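Local coordinates for TPR repeat-containing protein YrrB (PDB 2Q7F), which is a TPR protein that could mediate complex formation among RNA sulfuration components, RNA processing components and aminoacyl-tRNA synthetases, at residues I61-A64 and N65-S69; E74-L77 and A78-K82; K108-K111 and D112-K116. All blocks are in the same frame, centred on the assembly; numbering follows the deposited sequence.

How the contacts relate
The three contacts are local, each within its own helix, between residues about a turn apart. They come in series along the chain, on helix 57-69, helix 73-86 and helix 107-120. Contacts 1 and 2 lie on the two packed helices of TPR 2. Their centres are about 9 Å apart and they touch, N65 OD1 meeting Y80 OH at 2.7 Å in a probable hydrogen bond. Contact 3 lies on the second helix of TPR 3. Its centre is about 15 Å from that of contact 2 and about 19 Å from that of contact 1, and it touches neither. The three thus follow the superhelical stacking of successive repeats in this monomeric protein.

Contact 1 (I61-A64 and N65-S69)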
loop_
_atom_site.group_PDB
_atom_site.type_symbol
_atom_site.label_atom_id
_atom_site.label_comp_id
_atom_site.label_asym_id
_atom_site.label_seq_id
_atom_site.Cartn_x
_atom_site.Cartn_y
_atom_site.Cartn_z
ATOM N N ILE A 61 23.339 1.239 0.875
ATOM C CA ILE A 61 21.906 1.123 1.145
ATOM C C ILE A 61 21.559 1.750 2.494
ATOM O O ILE A 61 20.611 2.532 2.593
ATOM C CB ILE A 61 21.398 -0.341 1.096
ATOM C CG1 ILE A 61 21.746 -0.992 -0.247
ATOM C CG2 ILE A 61 19.897 -0.382 1.341
ATOM C CD1 ILE A 61 21.521 -2.493 -0.291
ATOM N N ASN A 62 22.341 1.419 3.518
ATOM C CA ASN A 62 22.139 1.979 4.846
ATOM C C ASN A 62 22.206 3.491 4.863
ATOM O O ASN A 62 21.394 4.140 5.535
ATOM C CB ASN A 62 23.164 1.427 5.819
ATOM C CG ASN A 62 22.957 -0.029 6.118
ATOM O OD1 ASN A 62 23.887 -0.710 6.544
ATOM N ND2 ASN A 62 21.743 -0.527 5.898
ATOM N N PHE A 63 23.166 4.054 4.127
ATOM C CA PHE A 63 23.307 5.501 4.066
ATOM C C PHE A 63 22.122 6.134 3.349
ATOM O O PHE A 63 21.649 7.197 3.755
ATOM C CB PHE A 63 24.630 5.925 3.425
ATOM C CG PHE A 63 24.947 7.395 3.603
ATOM C CD1 PHE A 63 24.864 7.999 4.856
ATOM C CD2 PHE A 63 25.336 8.172 2.521
ATOM C CE1 PHE A 63 25.157 9.357 5.020
ATOM C CE2 PHE A 63 25.625 9.535 2.677
ATOM C CZ PHE A 63 25.539 10.123 3.923
ATOM N N ALA A 64 21.636 5.462 2.307
ATOM C CA ALA A 64 20.447 5.896 1.573
ATOM C C ALA A 64 19.184 5.837 2.439
ATOM O O ALA A 64 18.342 6.740 2.380
ATOM C CB ALA A 64 20.278 5.080 0.313
ATOM N N ASN A 65 19.059 4.779 3.242
ATOM C CA ASN A 65 17.995 4.692 4.251
ATOM C C ASN A 65 18.045 5.851 5.245
ATOM O O ASN A 65 17.013 6.379 5.650
ATOM C CB ASN A 65 18.042 3.358 5.006
ATOM C CG ASN A 65 17.726 2.162 4.116
ATOM O OD1 ASN A 65 17.167 2.309 3.031
ATOM N ND2 ASN A 65 18.101 0.967 4.573
ATOM N N LEU A 66 19.250 6.244 5.635
ATOM C CA LEU A 66 19.408 7.348 6.558
ATOM C C LEU A 66 18.979 8.645 5.858
ATOM O O LEU A 66 18.188 9.413 6.404
ATOM C CB LEU A 66 20.852 7.394 7.065
ATOM C CG LEU A 66 21.374 8.276 8.215
ATOM C CD1 LEU A 66 22.089 9.501 7.678
ATOM C CD2 LEU A 66 20.330 8.663 9.254
ATOM N N LEU A 67 19.450 8.847 4.628
ATOM C CA LEU A 67 19.130 10.047 3.860
ATOM C C LEU A 67 17.642 10.246 3.590
ATOM O O LEU A 67 17.178 11.381 3.541
ATOM C CB LEU A 67 19.919 10.079 2.552
ATOM C CG LEU A 67 21.436 10.231 2.654
ATOM C CD1 LEU A 67 22.041 10.011 1.282
ATOM C CD2 LEU A 67 21.847 11.584 3.223
ATOM N N SER A 68 16.913 9.139 3.416
ATOM C CA SER A 68 15.445 9.153 3.283
ATOM C C SER A 68 14.781 9.760 4.506
ATOM O O SER A 68 13.845 10.549 4.372
ATOM C CB SER A 68 14.886 7.736 3.128
ATOM O OG SER A 68 15.327 7.113 1.952
ATOM N N SER A 69 15.257 9.362 5.691
ATOM C CA SER A 69 14.620 9.726 6.951
ATOM C C SER A 69 14.949 11.159 7.334
ATOM O O SER A 69 14.402 11.710 8.292
ATOM C CB SER A 69 15.041 8.765 8.072
ATOM O OG SER A 69 16.359 9.019 8.550
#
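F63 and L67 make the main apolar contact on this part of helix 57-69, and N65 and A64 add to it on neighbouring positions. F63 has CG anti to the backbone N (chi1 -168°), which brings the end of the side chain, the ring, beside L67. L67 lies over one face of that ring. Its CG is 4.2 Å from the centroid of the F63 ring, only 9° off the normal, so this is a CH-pi contact centred on the face. L67 CD1 also reaches F63 CE2 at 3.9 Å. L66 CD1 approaches the same ring obliquely, 4.1 Å from F63 CE1. In the backbone, L67 N donates to F63 O at 2.9 Å.

N65 and I61 run in parallel from adjacent turns. N65 ND2 is 3.9 Å from I61 CG2. I61 O accepts from N65 N at 2.8 Å. The amide oxygen of N65 is not bonded to that carbonyl, as both are acceptors. Instead, N65 OD1 accepts a hydrogen bond from Y80 OH of helix 73-86, which limits rotation of the amide.

A64 contributes a methyl group and a carbonyl. A64 O takes the N-H of S68, with S68 N at 3.0 Å. The small side chain leaves room for a close neighbour, as expected in the first helix of a TPR. Helix 73-86 fills that side, with F79 and Y80 against A64. Helix 46-50 touches F63 through F46, and helix 91-103 reaches S68 through V100.

Contact 2 (E74-L77 and A78-K82)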
loop_
_atom_site.group_PDB
_atom_site.type_symbol
_atom_site.label_atom_id
_atom_site.label_comp_id
_atom_site.label_asym_id
_atom_site.label_seq_id
_atom_site.Cartn_x
_atom_site.Cartn_y
_atom_site.Cartn_z
ATOM N N GLU A 74 16.535 12.921 -3.017
ATOM C CA GLU A 74 17.283 12.779 -4.278
ATOM C C GLU A 74 18.628 12.101 -4.048
ATOM O O GLU A 74 19.029 11.209 -4.812
ATOM C CB GLU A 74 17.497 14.126 -4.967
ATOM C CG GLU A 74 16.215 14.846 -5.378
ATOM C CD GLU A 74 15.437 15.354 -4.184
ATOM O OE1 GLU A 74 14.197 15.291 -4.203
ATOM O OE2 GLU A 74 16.065 15.808 -3.214
ATOM N N ARG A 75 19.321 12.535 -2.999
ATOM C CA ARG A 75 20.599 11.961 -2.663
ATOM C C ARG A 75 20.440 10.492 -2.244
ATOM O O ARG A 75 21.262 9.657 -2.606
ATOM C CB ARG A 75 21.286 12.793 -1.591
ATOM C CG ARG A 75 22.791 12.607 -1.523
ATOM C CD ARG A 75 23.376 13.557 -0.493
ATOM N NE ARG A 75 24.799 13.324 -0.271
ATOM C CZ ARG A 75 25.412 13.428 0.906
ATOM N NH1 ARG A 75 24.716 13.750 1.988
ATOM N NH2 ARG A 75 26.724 13.199 1.000
ATOM N N ALA A 76 19.373 10.176 -1.514
ATOM C CA ALA A 76 19.034 8.777 -1.215
ATOM C C ALA A 76 18.994 7.933 -2.501
ATOM O O ALA A 76 19.579 6.821 -2.557
ATOM C CB ALA A 76 17.703 8.679 -0.451
ATOM N N LEU A 77 18.331 8.476 -3.527
ATOM C CA LEU A 77 18.224 7.834 -4.840
ATOM C C LEU A 77 19.560 7.624 -5.514
ATOM O O LEU A 77 19.747 6.631 -6.213
ATOM C CB LEU A 77 17.304 8.622 -5.782
ATOM C CG LEU A 77 15.798 8.460 -5.525
ATOM C CD1 LEU A 77 14.973 9.466 -6.328
ATOM C CD2 LEU A 77 15.296 7.014 -5.740
ATOM N N ALA A 78 20.483 8.556 -5.313
ATOM C CA ALA A 78 21.816 8.415 -5.872
ATOM C C ALA A 78 22.576 7.293 -5.174
ATOM O O ALA A 78 23.337 6.575 -5.806
ATOM C CB ALA A 78 22.562 9.707 -5.798
ATOM N N PHE A 79 22.350 7.116 -3.880
ATOM C CA PHE A 79 23.016 6.031 -3.160
ATOM C C PHE A 79 22.424 4.652 -3.464
ATOM O O PHE A 79 23.176 3.696 -3.629
ATOM C CB PHE A 79 23.074 6.313 -1.663
ATOM C CG PHE A 79 24.193 7.232 -1.275
ATOM C CD1 PHE A 79 25.475 6.734 -1.059
ATOM C CD2 PHE A 79 23.980 8.594 -1.152
ATOM C CE1 PHE A 79 26.515 7.574 -0.715
ATOM C CE2 PHE A 79 25.024 9.446 -0.802
ATOM C CZ PHE A 79 26.298 8.923 -0.580
ATOM N N TYR A 80 21.087 4.560 -3.558
ATOM C CA TYR A 80 20.418 3.323 -4.003
ATOM C C TYR A 80 20.902 2.961 -5.392
ATOM O O TYR A 80 21.142 1.789 -5.681
ATOM C CB TYR A 80 18.891 3.456 -4.024
ATOM C CG TYR A 80 18.241 3.591 -2.670
ATOM C CD1 TYR A 80 18.467 2.636 -1.648
ATOM C CD2 TYR A 80 17.383 4.664 -2.396
ATOM C CE1 TYR A 80 17.863 2.766 -0.393
ATOM C CE2 TYR A 80 16.774 4.801 -1.140
ATOM C CZ TYR A 80 17.018 3.853 -0.155
ATOM O OH TYR A 80 16.412 3.996 1.074
ATOM N N ASP A 81 21.056 3.972 -6.242
ATOM C CA ASP A 81 21.572 3.775 -7.590
ATOM C C ASP A 81 22.929 3.070 -7.530
ATOM O O ASP A 81 23.144 2.062 -8.195
ATOM C CB ASP A 81 21.680 5.108 -8.335
ATOM C CG ASP A 81 22.032 4.934 -9.795
ATOM O OD1 ASP A 81 23.176 5.256 -10.173
ATOM O OD2 ASP A 81 21.180 4.462 -10.566
ATOM N N LYS A 82 23.822 3.597 -6.705
ATOM C CA LYS A 82 25.152 3.038 -6.520
ATOM C C LYS A 82 25.124 1.583 -6.034
ATOM O O LYS A 82 25.845 0.732 -6.552
ATOM C CB LYS A 82 25.960 3.927 -5.561
ATOM C CG LYS A 82 27.432 3.508 -5.360
ATOM C CD LYS A 82 28.204 3.361 -6.668
ATOM C CE LYS A 82 29.560 2.735 -6.388
ATOM N NZ LYS A 82 30.407 2.667 -7.604
#
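R75 and F79 stand next to each other on helix 73-86, which is the second helix of TPR 2 in this all-helical repeat fold. R75 CG sits at the edge of the F79 ring, in its plane, 3.9 Å from F79 CE2. R75 NE is the same distance from that atom. The guanidinium and ring planes are 71° apart, so the two groups are not stacked. The contact is the flank of the arginine against the rim of the ring. R75 O also lies at the ring edge, near its plane, 3.3 Å from F79 CD2.

A76 and Y80 form the second pair, facing helices 57-69 and 91-103. An alanine followed four residues later by a large aromatic is a hallmark of this TPR helix. A76 CB touches Y80 CE2 at 4.0 Å. The tyrosine ring passes obliquely by the A76 carbonyl.

Further out, the R75 chain runs extended from CG to NE, its first torsion of -159° setting CG beside the carbonyl carbon. Its NH1 also forms a salt bridge with E72. F79 meets the ring of F63 edge-to-face and also touches L67, both on helix 57-69. Replacing F79 with an alanine would probably open a gap against F63 and L67 and leave the R75 chain without its neighbour, freer to turn. On another face, L77 packs on A97, V100 and Y101 of helix 91-103.

The helix backbone carries these groups. F79 N donates to R75 O at 3.0 Å. The straightest bond of the turn runs from Y80 N to A76 O, 2.9 Å long with an N-H...O angle of 170°.

Contact 3 (K108-K111 and D112-K116); sequences KEAK and DMFEK
K111 and E115 run in parallel from adjacent turns of helix 107-120. The lysine is stretched out from its first torsion (chi1 173°) onward, which lays its aliphatic chain alongside the glutamate. E115 bends at its second torsion. E115 OE1 approaches K111 CE at 3.8 Å, so the carboxylate meets the methylenes of the lysine. The charged ends stay further apart, with K111 NZ 4.8 Å from E115 OE1. They are of opposite charge and may attract, but they do not form a salt bridge.

A110 and F114 repeat the alanine-aromatic pair of a second TPR helix. The F114 ring sits obliquely by the A110 carbonyl, with F114 CD2 3.1 Å from A110 O. F114 CE2 is 4.2 Å from A110 CB. F114 N donates to the same A110 O at 2.9 Å. M113 brings its CG to 3.4 Å from E109 O.

The helix is held between two others. V102 of helix 91-103 packs on A110 and F114. Helix 125-137 meets F114 through L127 and M130, K111 through V134 and E115 through L131.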
loop_
_atom_site.group_PDB
_atom_site.type_symbol
_atom_site.label_atom_id
_atom_site.label_comp_id
_atom_site.label_asym_id
_atom_site.label_seq_id
_atom_site.Cartn_x
_atom_site.Cartn_y
_atom_site.Cartn_z
ATOM N N LYS A 108 4.126 5.045 -11.024
ATOM C CA LYS A 108 4.553 4.161 -12.099
ATOM C C LYS A 108 5.980 3.674 -11.842
ATOM O O LYS A 108 6.303 2.506 -12.062
ATOM C CB LYS A 108 4.445 4.888 -13.442
ATOM C CG LYS A 108 4.647 4.012 -14.656
ATOM C CD LYS A 108 4.414 4.823 -15.923
ATOM C CE LYS A 108 4.006 3.941 -17.083
ATOM N NZ LYS A 108 4.492 4.514 -18.363
ATOM N N GLU A 109 6.813 4.577 -11.339
ATOM C CA GLU A 109 8.204 4.290 -11.031
ATOM C C GLU A 109 8.313 3.533 -9.707
ATOM O O GLU A 109 9.232 2.725 -9.518
ATOM C CB GLU A 109 9.007 5.598 -10.983
ATOM C CG GLU A 109 8.924 6.480 -12.260
ATOM C CD GLU A 109 7.508 6.967 -12.606
ATOM O OE1 GLU A 109 7.192 7.091 -13.812
ATOM O OE2 GLU A 109 6.704 7.226 -11.683
ATOM N N ALA A 110 7.368 3.789 -8.800
ATOM C CA ALA A 110 7.259 3.012 -7.555
ATOM C C ALA A 110 6.816 1.561 -7.811
ATOM O O ALA A 110 7.283 0.635 -7.145
ATOM C CB ALA A 110 6.335 3.696 -6.572
ATOM N N LYS A 111 5.926 1.367 -8.785
ATOM C CA LYS A 111 5.537 0.019 -9.196
ATOM C C LYS A 111 6.748 -0.723 -9.751
ATOM O O LYS A 111 7.015 -1.875 -9.409
ATOM C CB LYS A 111 4.429 0.061 -10.256
ATOM C CG LYS A 111 4.118 -1.311 -10.843
ATOM C CD LYS A 111 3.497 -1.232 -12.224
ATOM C CE LYS A 111 3.515 -2.600 -12.893
ATOM N NZ LYS A 111 2.522 -2.650 -13.992
ATOM N N ASP A 112 7.475 -0.040 -10.619
ATOM C CA ASP A 112 8.663 -0.590 -11.230
ATOM C C ASP A 112 9.648 -1.046 -10.134
ATOM O O ASP A 112 10.096 -2.194 -10.147
ATOM C CB ASP A 112 9.258 0.457 -12.173
ATOM C CG ASP A 112 10.318 -0.106 -13.082
ATOM O OD1 ASP A 112 11.463 -0.306 -12.616
ATOM O OD2 ASP A 112 10.019 -0.325 -14.276
ATOM N N MET A 113 9.935 -0.169 -9.168
ATOM C CA MET A 113 10.882 -0.478 -8.089
ATOM C C MET A 113 10.414 -1.609 -7.190
ATOM O O MET A 113 11.210 -2.498 -6.836
ATOM C CB MET A 113 11.197 0.757 -7.224
ATOM C CG MET A 113 12.110 1.832 -7.870
ATOM S SD MET A 113 13.736 1.291 -8.486
ATOM C CE MET A 113 13.382 1.089 -10.238
ATOM N N PHE A 114 9.134 -1.578 -6.817
ATOM C CA PHE A 114 8.580 -2.606 -5.931
ATOM C C PHE A 114 8.544 -3.973 -6.584
ATOM O O PHE A 114 8.828 -4.975 -5.941
ATOM C CB PHE A 114 7.200 -2.228 -5.401
ATOM C CG PHE A 114 7.227 -1.142 -4.380
ATOM C CD1 PHE A 114 8.228 -1.102 -3.405
ATOM C CD2 PHE A 114 6.251 -0.155 -4.373
ATOM C CE1 PHE A 114 8.267 -0.079 -2.442
ATOM C CE2 PHE A 114 6.280 0.866 -3.414
ATOM C CZ PHE A 114 7.292 0.899 -2.447
ATOM N N GLU A 115 8.193 -4.014 -7.863
ATOM C CA GLU A 115 8.166 -5.274 -8.575
ATOM C C GLU A 115 9.589 -5.825 -8.758
ATOM O O GLU A 115 9.793 -7.041 -8.738
ATOM C CB GLU A 115 7.403 -5.141 -9.897
ATOM C CG GLU A 115 6.585 -6.387 -10.235
ATOM C CD GLU A 115 5.292 -6.086 -10.988
ATOM O OE1 GLU A 115 4.437 -5.343 -10.463
ATOM O OE2 GLU A 115 5.122 -6.608 -12.107
ATOM N N LYS A 116 10.572 -4.938 -8.905
ATOM C CA LYS A 116 11.975 -5.363 -8.967
ATOM C C LYS A 116 12.449 -5.903 -7.623
ATOM O O LYS A 116 13.228 -6.864 -7.572
ATOM C CB LYS A 116 12.893 -4.236 -9.444
ATOM C CG LYS A 116 12.777 -3.894 -10.928
ATOM C CD LYS A 116 13.914 -2.989 -11.341
ATOM C CE LYS A 116 13.629 -2.223 -12.610
ATOM N NZ LYS A 116 13.393 -3.122 -13.759
#